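Local coordinates for protein beta-galactosidase BgaB (Bifidobacterium adolescentis, PDB 5VYM) that hydrolyses terminal non-reducing beta-D-galactose residues, with high activity on Gal(beta1-4)Gal-containing oligosaccharides, and is represented here by its trimerisation domain, at residues L54-V64 with L72-F83; T105-A113 with G123-I131. All blocks are in the same frame, centred on the assembly; numbering follows the deposited sequence.

Contact 1. Residues L54-V64 with L72-F83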
loop_
_atom_site.group_PDB
_atom_site.type_symbol
_atom_site.label_atom_id
_atom_site.label_comp_id
_atom_site.label_asym_id
_atom_site.label_seq_id
_atom_site.Cartn_x
_atom_site.Cartn_y
_atom_site.Cartn_z
ATOM N N LEU B 54 -11.270 -3.745 -17.415
ATOM C CA LEU B 54 -10.237 -3.756 -16.384
ATOM C C LEU B 54 -8.894 -4.212 -16.940
ATOM O O LEU B 54 -7.840 -3.710 -16.529
ATOM C CB LEU B 54 -10.679 -4.649 -15.224
ATOM C CG LEU B 54 -9.713 -4.852 -14.057
ATOM C CD1 LEU B 54 -9.261 -3.519 -13.497
ATOM C CD2 LEU B 54 -10.360 -5.693 -12.969
ATOM N N ALA B 55 -8.908 -5.154 -17.885
ATOM C CA ALA B 55 -7.666 -5.697 -18.423
ATOM C C ALA B 55 -6.934 -4.727 -19.342
ATOM O O ALA B 55 -5.757 -4.957 -19.637
ATOM C CB ALA B 55 -7.945 -7.000 -19.173
ATOM N N TYR B 56 -7.586 -3.660 -19.797
ATOM C CA TYR B 56 -6.960 -2.752 -20.745
ATOM C C TYR B 56 -6.015 -1.787 -20.031
ATOM O O TYR B 56 -5.985 -1.690 -18.802
ATOM C CB TYR B 56 -8.017 -1.977 -21.532
ATOM C CG TYR B 56 -8.722 -2.792 -22.596
ATOM C CD1 TYR B 56 -9.679 -2.212 -23.420
ATOM C CD2 TYR B 56 -8.434 -4.138 -22.776
ATOM C CE1 TYR B 56 -10.327 -2.951 -24.394
ATOM C CE2 TYR B 56 -9.078 -4.884 -23.744
ATOM C CZ TYR B 56 -10.023 -4.286 -24.551
ATOM O OH TYR B 56 -10.665 -5.026 -25.517
ATOM N N ASP B 57 -5.233 -1.064 -20.831
ATOM C CA ASP B 57 -4.245 -0.113 -20.324
ATOM C C ASP B 57 -4.939 1.221 -20.077
ATOM O O ASP B 57 -5.111 2.026 -20.995
ATOM C CB ASP B 57 -3.091 0.032 -21.312
ATOM C CG ASP B 57 -2.018 0.992 -20.830
ATOM O OD1 ASP B 57 -2.028 1.363 -19.637
ATOM O OD2 ASP B 57 -1.158 1.378 -21.651
ATOM N N TRP B 58 -5.334 1.463 -18.826
ATOM C CA TRP B 58 -5.945 2.723 -18.427
ATOM C C TRP B 58 -4.976 3.624 -17.670
ATOM O O TRP B 58 -5.414 4.508 -16.927
ATOM C CB TRP B 58 -7.196 2.466 -17.586
ATOM C CG TRP B 58 -7.094 1.262 -16.701
ATOM C CD1 TRP B 58 -7.654 0.039 -16.921
ATOM C CD2 TRP B 58 -6.388 1.164 -15.457
ATOM N NE1 TRP B 58 -7.343 -0.816 -15.891
ATOM C CE2 TRP B 58 -6.568 -0.149 -14.980
ATOM C CE3 TRP B 58 -5.625 2.058 -14.701
ATOM C CZ2 TRP B 58 -6.013 -0.591 -13.780
ATOM C CZ3 TRP B 58 -5.074 1.617 -13.511
ATOM C CH2 TRP B 58 -5.270 0.306 -13.063
ATOM N N SER B 59 -3.669 3.417 -17.845
ATOM C CA SER B 59 -2.679 4.216 -17.132
ATOM C C SER B 59 -2.673 5.673 -17.577
ATOM O O SER B 59 -2.199 6.533 -16.826
ATOM C CB SER B 59 -1.286 3.614 -17.320
ATOM O OG SER B 59 -0.912 3.613 -18.687
ATOM N N SER B 60 -3.185 5.970 -18.772
ATOM C CA SER B 60 -3.200 7.336 -19.277
ATOM C C SER B 60 -4.352 8.166 -18.724
ATOM O O SER B 60 -4.354 9.387 -18.906
ATOM C CB SER B 60 -3.260 7.329 -20.809
ATOM O OG SER B 60 -4.371 6.580 -21.273
ATOM N N TYR B 61 -5.325 7.545 -18.064
ATOM C CA TYR B 61 -6.406 8.301 -17.452
ATOM C C TYR B 61 -5.924 8.976 -16.171
ATOM O O TYR B 61 -4.898 8.612 -15.591
ATOM C CB TYR B 61 -7.599 7.392 -17.148
ATOM C CG TYR B 61 -8.384 6.972 -18.370
ATOM C CD1 TYR B 61 -8.001 5.869 -19.121
ATOM C CD2 TYR B 61 -9.510 7.678 -18.772
ATOM C CE1 TYR B 61 -8.716 5.482 -20.239
ATOM C CE2 TYR B 61 -10.231 7.300 -19.889
ATOM C CZ TYR B 61 -9.830 6.201 -20.619
ATOM O OH TYR B 61 -10.545 5.821 -21.732
ATOM N N LYS B 62 -6.682 9.978 -15.732
ATOM C CA LYS B 62 -6.343 10.678 -14.500
ATOM C C LYS B 62 -7.081 10.125 -13.291
ATOM O O LYS B 62 -6.529 10.121 -12.185
ATOM C CB LYS B 62 -6.639 12.173 -14.644
ATOM C CG LYS B 62 -5.809 12.866 -15.711
ATOM C CD LYS B 62 -6.034 14.368 -15.686
ATOM C CE LYS B 62 -5.199 15.070 -16.745
ATOM N NZ LYS B 62 -3.755 14.740 -16.609
ATOM N N THR B 63 -8.312 9.656 -13.478
ATOM C CA THR B 63 -9.114 9.080 -12.412
ATOM C C THR B 63 -9.685 7.753 -12.884
ATOM O O THR B 63 -10.094 7.619 -14.042
ATOM C CB THR B 63 -10.245 10.027 -11.992
ATOM O OG1 THR B 63 -9.684 11.251 -11.503
ATOM C CG2 THR B 63 -11.103 9.400 -10.899
ATOM N N VAL B 64 -9.702 6.773 -11.986
ATOM C CA VAL B 64 -10.204 5.436 -12.274
ATOM C C VAL B 64 -11.227 5.075 -11.205
ATOM O O VAL B 64 -10.979 5.276 -10.010
ATOM C CB VAL B 64 -9.056 4.409 -12.328
ATOM C CG1 VAL B 64 -9.486 3.080 -11.763
ATOM C CG2 VAL B 64 -8.567 4.248 -13.759
ATOM N N LEU B 72 -10.985 -8.966 -7.804
ATOM C CA LEU B 72 -9.747 -8.227 -8.012
ATOM C C LEU B 72 -8.583 -9.157 -7.724
ATOM O O LEU B 72 -8.404 -9.597 -6.584
ATOM C CB LEU B 72 -9.670 -6.987 -7.118
ATOM C CG LEU B 72 -10.060 -5.644 -7.736
ATOM C CD1 LEU B 72 -9.684 -4.507 -6.798
ATOM C CD2 LEU B 72 -9.406 -5.463 -9.097
ATOM N N SER B 73 -7.803 -9.465 -8.755
ATOM C CA SER B 73 -6.595 -10.244 -8.561
ATOM C C SER B 73 -5.552 -9.413 -7.815
ATOM O O SER B 73 -5.671 -8.192 -7.677
ATOM C CB SER B 73 -6.039 -10.715 -9.904
ATOM O OG SER B 73 -5.751 -9.612 -10.747
ATOM N N ALA B 74 -4.519 -10.096 -7.319
ATOM C CA ALA B 74 -3.413 -9.382 -6.692
ATOM C C ALA B 74 -2.711 -8.476 -7.696
ATOM O O ALA B 74 -2.348 -7.339 -7.371
ATOM C CB ALA B 74 -2.425 -10.373 -6.078
ATOM N N ALA B 75 -2.530 -8.958 -8.928
ATOM C CA ALA B 75 -1.847 -8.164 -9.943
ATOM C C ALA B 75 -2.642 -6.915 -10.297
ATOM O O ALA B 75 -2.061 -5.851 -10.542
ATOM C CB ALA B 75 -1.596 -9.012 -11.189
ATOM N N ASP B 76 -3.971 -7.019 -10.328
ATOM C CA ASP B 76 -4.787 -5.852 -10.650
ATOM C C ASP B 76 -4.814 -4.859 -9.495
ATOM O O ASP B 76 -4.821 -3.642 -9.719
ATOM C CB ASP B 76 -6.202 -6.285 -11.032
ATOM C CG ASP B 76 -6.280 -6.843 -12.443
ATOM O OD1 ASP B 76 -5.376 -6.545 -13.254
ATOM O OD2 ASP B 76 -7.249 -7.572 -12.745
ATOM N N THR B 77 -4.832 -5.352 -8.255
ATOM C CA THR B 77 -4.701 -4.454 -7.111
ATOM C C THR B 77 -3.355 -3.739 -7.140
ATOM O O THR B 77 -3.260 -2.556 -6.792
ATOM C CB THR B 77 -4.872 -5.233 -5.804
ATOM O OG1 THR B 77 -6.101 -5.967 -5.839
ATOM C CG2 THR B 77 -4.901 -4.286 -4.616
ATOM N N GLN B 78 -2.305 -4.442 -7.574
ATOM C CA GLN B 78 -0.996 -3.816 -7.718
ATOM C C GLN B 78 -1.008 -2.758 -8.815
ATOM O O GLN B 78 -0.342 -1.723 -8.693
ATOM C CB GLN B 78 0.063 -4.881 -8.006
ATOM C CG GLN B 78 1.480 -4.342 -8.120
ATOM C CD GLN B 78 1.976 -3.728 -6.828
ATOM O OE1 GLN B 78 1.842 -4.317 -5.756
ATOM N NE2 GLN B 78 2.546 -2.533 -6.921
ATOM N N ARG B 79 -1.757 -2.998 -9.896
ATOM C CA ARG B 79 -1.850 -2.002 -10.960
ATOM C C ARG B 79 -2.500 -0.720 -10.459
ATOM O O ARG B 79 -2.093 0.383 -10.842
ATOM C CB ARG B 79 -2.629 -2.566 -12.149
ATOM C CG ARG B 79 -1.912 -3.669 -12.913
ATOM C CD ARG B 79 -2.819 -4.260 -13.981
ATOM N NE ARG B 79 -3.179 -3.275 -14.997
ATOM C CZ ARG B 79 -4.276 -3.344 -15.746
ATOM N NH1 ARG B 79 -5.130 -4.346 -15.583
ATOM N NH2 ARG B 79 -4.525 -2.406 -16.648
ATOM N N LEU B 80 -3.516 -0.845 -9.600
ATOM C CA LEU B 80 -4.133 0.338 -9.009
ATOM C C LEU B 80 -3.161 1.067 -8.091
ATOM O O LEU B 80 -3.095 2.302 -8.104
ATOM C CB LEU B 80 -5.395 -0.054 -8.240
ATOM C CG LEU B 80 -6.578 -0.576 -9.056
ATOM C CD1 LEU B 80 -7.659 -1.097 -8.126
ATOM C CD2 LEU B 80 -7.127 0.514 -9.958
ATOM N N ALA B 81 -2.395 0.321 -7.291
ATOM C CA ALA B 81 -1.438 0.950 -6.387
ATOM C C ALA B 81 -0.350 1.682 -7.161
ATOM O O ALA B 81 0.021 2.807 -6.808
ATOM C CB ALA B 81 -0.827 -0.094 -5.455
ATOM N N ASP B 82 0.175 1.059 -8.219
ATOM C CA ASP B 82 1.147 1.740 -9.069
ATOM C C ASP B 82 0.530 2.966 -9.730
ATOM O O ASP B 82 1.161 4.027 -9.805
ATOM C CB ASP B 82 1.689 0.781 -10.130
ATOM C CG ASP B 82 2.617 -0.270 -9.550
ATOM O OD1 ASP B 82 3.463 0.084 -8.702
ATOM O OD2 ASP B 82 2.499 -1.450 -9.942
ATOM N N PHE B 83 -0.706 2.836 -10.213
ATOM C CA PHE B 83 -1.383 3.957 -10.855
ATOM C C PHE B 83 -1.580 5.110 -9.879
ATOM O O PHE B 83 -1.341 6.275 -10.217
ATOM C CB PHE B 83 -2.721 3.486 -11.429
ATOM C CG PHE B 83 -3.583 4.592 -11.964
ATOM C CD1 PHE B 83 -4.599 5.131 -11.193
ATOM C CD2 PHE B 83 -3.385 5.084 -13.242
ATOM C CE1 PHE B 83 -5.399 6.146 -11.683
ATOM C CE2 PHE B 83 -4.180 6.098 -13.740
ATOM C CZ PHE B 83 -5.189 6.631 -12.958
#

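Contact 2. Residues T105-A113 with G123-I131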
loop_
_atom_site.group_PDB
_atom_site.type_symbol
_atom_site.label_atom_id
_atom_site.label_comp_id
_atom_site.label_asym_id
_atom_site.label_seq_id
_atom_site.Cartn_x
_atom_site.Cartn_y
_atom_site.Cartn_z
ATOM N N THR B 105 -12.634 -15.876 -1.365
ATOM C CA THR B 105 -12.778 -14.651 -0.590
ATOM C C THR B 105 -11.419 -14.170 -0.096
ATOM O O THR B 105 -10.650 -14.938 0.489
ATOM C CB THR B 105 -13.715 -14.882 0.596
ATOM O OG1 THR B 105 -15.024 -15.215 0.117
ATOM C CG2 THR B 105 -13.802 -13.635 1.458
ATOM N N TRP B 106 -11.122 -12.893 -0.345
ATOM C CA TRP B 106 -9.909 -12.294 0.197
ATOM C C TRP B 106 -9.957 -12.303 1.719
ATOM O O TRP B 106 -10.912 -11.808 2.327
ATOM C CB TRP B 106 -9.739 -10.861 -0.309
ATOM C CG TRP B 106 -9.058 -10.736 -1.637
ATOM C CD1 TRP B 106 -9.638 -10.399 -2.825
ATOM C CD2 TRP B 106 -7.663 -10.928 -1.912
ATOM N NE1 TRP B 106 -8.694 -10.375 -3.823
ATOM C CE2 TRP B 106 -7.473 -10.697 -3.290
ATOM C CE3 TRP B 106 -6.558 -11.279 -1.128
ATOM C CZ2 TRP B 106 -6.224 -10.804 -3.900
ATOM C CZ3 TRP B 106 -5.319 -11.384 -1.737
ATOM C CH2 TRP B 106 -5.163 -11.147 -3.109
ATOM N N LEU B 107 -8.922 -12.865 2.332
ATOM C CA LEU B 107 -8.836 -12.982 3.780
ATOM C C LEU B 107 -7.964 -11.873 4.356
ATOM O O LEU B 107 -7.116 -11.304 3.666
ATOM C CB LEU B 107 -8.266 -14.344 4.180
ATOM C CG LEU B 107 -8.971 -15.583 3.630
ATOM C CD1 LEU B 107 -8.158 -16.824 3.949
ATOM C CD2 LEU B 107 -10.380 -15.695 4.190
ATOM N N GLY B 108 -8.191 -11.561 5.631
ATOM C CA GLY B 108 -7.359 -10.623 6.363
ATOM C C GLY B 108 -7.984 -9.272 6.665
ATOM O O GLY B 108 -7.314 -8.428 7.272
ATOM N N GLY B 109 -9.235 -9.029 6.276
ATOM C CA GLY B 109 -9.864 -7.750 6.563
ATOM C C GLY B 109 -10.629 -7.166 5.388
ATOM O O GLY B 109 -10.650 -7.751 4.300
ATOM N N TYR B 110 -11.254 -6.002 5.587
ATOM C CA TYR B 110 -12.061 -5.397 4.540
ATOM C C TYR B 110 -11.585 -3.984 4.224
ATOM O O TYR B 110 -11.314 -3.202 5.144
ATOM C CB TYR B 110 -13.547 -5.349 4.940
ATOM C CG TYR B 110 -14.389 -4.439 4.064
ATOM C CD1 TYR B 110 -14.922 -4.892 2.862
ATOM C CD2 TYR B 110 -14.646 -3.124 4.437
ATOM C CE1 TYR B 110 -15.686 -4.059 2.056
ATOM C CE2 TYR B 110 -15.403 -2.286 3.637
ATOM C CZ TYR B 110 -15.922 -2.759 2.452
ATOM O OH TYR B 110 -16.678 -1.927 1.660
ATOM N N PRO B 111 -11.461 -3.626 2.932
ATOM C CA PRO B 111 -11.549 -4.548 1.790
ATOM C C PRO B 111 -10.290 -5.402 1.667
ATOM O O PRO B 111 -9.191 -4.915 1.923
ATOM C CB PRO B 111 -11.707 -3.612 0.583
ATOM C CG PRO B 111 -11.151 -2.317 1.028
ATOM C CD PRO B 111 -11.444 -2.220 2.501
ATOM N N GLY B 112 -10.453 -6.665 1.279
ATOM C CA GLY B 112 -9.371 -7.624 1.370
ATOM C C GLY B 112 -8.430 -7.711 0.193
ATOM O O GLY B 112 -7.378 -8.344 0.316
ATOM N N ALA B 113 -8.769 -7.097 -0.939
ATOM C CA ALA B 113 -7.958 -7.244 -2.142
ATOM C C ALA B 113 -6.532 -6.757 -1.907
ATOM O O ALA B 113 -6.313 -5.666 -1.373
ATOM C CB ALA B 113 -8.591 -6.477 -3.302
ATOM N N GLY B 123 -6.751 3.967 3.235
ATOM C CA GLY B 123 -6.655 4.437 4.605
ATOM C C GLY B 123 -7.841 4.061 5.463
ATOM O O GLY B 123 -8.181 4.792 6.399
ATOM N N VAL B 124 -8.482 2.934 5.167
ATOM C CA VAL B 124 -9.692 2.493 5.851
ATOM C C VAL B 124 -9.628 0.980 6.003
ATOM O O VAL B 124 -9.232 0.271 5.072
ATOM C CB VAL B 124 -10.958 2.924 5.078
ATOM C CG1 VAL B 124 -12.126 2.010 5.397
ATOM C CG2 VAL B 124 -11.308 4.371 5.396
ATOM N N ARG B 125 -10.004 0.483 7.180
ATOM C CA ARG B 125 -10.012 -0.950 7.435
ATOM C C ARG B 125 -11.318 -1.371 8.088
ATOM O O ARG B 125 -11.837 -0.680 8.971
ATOM C CB ARG B 125 -8.843 -1.381 8.332
ATOM C CG ARG B 125 -8.876 -2.866 8.654
ATOM C CD ARG B 125 -7.836 -3.277 9.673
ATOM N NE ARG B 125 -8.092 -4.632 10.155
ATOM C CZ ARG B 125 -7.642 -5.735 9.565
ATOM N NH1 ARG B 125 -6.901 -5.651 8.468
ATOM N NH2 ARG B 125 -7.931 -6.925 10.075
ATOM N N GLY B 126 -11.845 -2.511 7.637
ATOM C CA GLY B 126 -12.904 -3.207 8.327
ATOM C C GLY B 126 -12.466 -4.632 8.628
ATOM O O GLY B 126 -11.446 -5.113 8.122
ATOM N N GLU B 127 -13.248 -5.307 9.471
ATOM C CA GLU B 127 -12.919 -6.692 9.793
ATOM C C GLU B 127 -13.447 -7.664 8.747
ATOM O O GLU B 127 -12.791 -8.673 8.463
ATOM C CB GLU B 127 -13.458 -7.059 11.175
ATOM C CG GLU B 127 -12.644 -6.485 12.330
ATOM C CD GLU B 127 -11.168 -6.847 12.248
ATOM O OE1 GLU B 127 -10.390 -6.080 11.639
ATOM O OE2 GLU B 127 -10.786 -7.903 12.793
ATOM N N GLU B 128 -14.604 -7.377 8.157
ATOM C CA GLU B 128 -15.165 -8.234 7.122
ATOM C C GLU B 128 -16.246 -7.469 6.377
ATOM O O GLU B 128 -16.749 -6.445 6.849
ATOM C CB GLU B 128 -15.733 -9.532 7.707
ATOM C CG GLU B 128 -16.872 -9.327 8.691
ATOM C CD GLU B 128 -17.406 -10.634 9.242
ATOM O OE1 GLU B 128 -16.887 -11.700 8.850
ATOM O OE2 GLU B 128 -18.344 -10.596 10.066
ATOM N N PHE B 129 -16.587 -7.981 5.197
ATOM C CA PHE B 129 -17.703 -7.443 4.433
ATOM C C PHE B 129 -18.996 -7.625 5.221
ATOM O O PHE B 129 -19.337 -8.739 5.629
ATOM C CB PHE B 129 -17.783 -8.147 3.078
ATOM C CG PHE B 129 -18.755 -7.526 2.116
ATOM C CD1 PHE B 129 -18.644 -6.193 1.758
ATOM C CD2 PHE B 129 -19.757 -8.289 1.538
ATOM C CE1 PHE B 129 -19.533 -5.627 0.860
ATOM C CE2 PHE B 129 -20.646 -7.731 0.640
ATOM C CZ PHE B 129 -20.533 -6.397 0.299
ATOM N N ASN B 130 -19.710 -6.521 5.448
ATOM C CA ASN B 130 -20.880 -6.535 6.328
ATOM C C ASN B 130 -21.810 -5.402 5.890
ATOM O O ASN B 130 -21.644 -4.254 6.302
ATOM C CB ASN B 130 -20.465 -6.390 7.785
ATOM C CG ASN B 130 -21.649 -6.268 8.718
ATOM O OD1 ASN B 130 -22.715 -6.829 8.466
ATOM N ND2 ASN B 130 -21.470 -5.524 9.804
ATOM N N ILE B 131 -22.791 -5.747 5.060
ATOM C CA ILE B 131 -23.742 -4.777 4.531
ATOM C C ILE B 131 -25.073 -4.929 5.252
ATOM O O ILE B 131 -25.462 -6.027 5.670
ATOM C CB ILE B 131 -23.919 -4.925 3.005
ATOM C CG1 ILE B 131 -24.255 -6.373 2.640
ATOM C CG2 ILE B 131 -22.672 -4.453 2.276
ATOM C CD1 ILE B 131 -24.451 -6.594 1.156
#

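Contact 1. Residues L54-V64 with L72-F83
The loop that carries Leu54 to Lys62 into strand 63-66 runs beside helix 74-85, its backbone nearest at Ser59 and Phe83, whose CA atoms lie 6.4 Å apart. Strand and helix belong to the beta-alpha-beta unit 63-66, 74-85, 89-93 of the parallel sheet, and the loop closes over the helix flank. Arg79 lays NH2 above the rim of the Trp58 indole, the guanidinium and ring planes 26° apart. Arg79 NH2 donates to Tyr56 O (2.7 Å), which lies in the guanidinium plane, and Arg79 NH1 to Leu54 O (2.9 Å), tilted from it. The chain is bent at chi3 (63°), which turns the flat group along the indole, and a salt bridge from NH1 to Asp76 OD1, one helical turn back, steadies it. Leu54 O is gripped twice, since Trp58 NE1 (3.0 Å) reaches it from the face opposite NH1. Trp58 CH2 packs on Leu80 CD2 (3.6 Å), and the six-membered ring turns its edge to the face of Phe83 in a T-shaped pair, planes at 81°. An alanine in place of Trp58 would probably leave Leu54 O with one donor fewer and the guanidinium without its flat support, and open a gap beside Phe83. The Phe83 ring, with Val64 CB beside CE1, points its own edge at the backbone, with CE2 3.2 Å from Tyr61 O.

Contact 2. Residues T105-A113 with G123-I131
A single antiparallel beta bridge, Tyr110 with Gly126, joins the loop between strand 89-93 and helix 117-122 to the end of the short strand 124-125. It is a hydrogen-bonded pair: Tyr110 N donates to Gly126 O (2.7 Å) and Gly126 N to Tyr110 O (2.6 Å). Glycine suits the second position because Gly126 CA sits at the edge of the Tyr110 ring, where a beta carbon would press tightly on CD2. At Gly109 a side chain would run into Arg125 NH1, and the backbone angles there are also ones that only glycine takes comfortably.

Arg125 reaches back to the loop although its CB points away. Extended from CG to NE, the chain brings NH1 to Gly108 O (3.1 Å), which it meets in the carbonyl plane, with a weak bond from NH2 to the same oxygen. One face of the guanidinium lies over Gly109 CA. From its side, NE and NH2 both grip Glu127 OE1, the latter at 3.0 Å in a salt bridge that helps fix the rotation of the group. On the other flank the Tyr110 ring, its CG anti to the backbone N (chi1 166°), brings CE1 to the edge of the Phe129 ring at CD1 (3.7 Å), the two planes inclined by 38°, and its hydroxyl bonds Tyr94 O.

Pro111, after a cis peptide bond, packs on Leu118 and Leu122 of helix 117-122. Val124, Arg125 and Ile131 pair antiparallel with a strand of the second subunit, whose Asp115 also forms a salt bridge with Arg125, so the bridge stands at the dimer interface of this crystal assembly.

From the N terminus, contact 1 comes first: it folds the loop that follows strand 50-53, and the strand 63-66 it leads into, against helix 74-85, the helix of the beta-alpha-beta unit that this strand begins. The chain then passes through strand 89-93 before contact 2 opens at Thr105, and helix 117-122 fills most of the link to residues 123-131. The two loops follow in series, neither enclosing nor crossing the other, with centres about 20 Å apart. They still touch: Trp106 NE1 probably bonds Leu72 O, and Ala113 packs on Leu72 and Thr77. The start of helix 74-85 is thereby tied to the loop that leads towards the subunit interface.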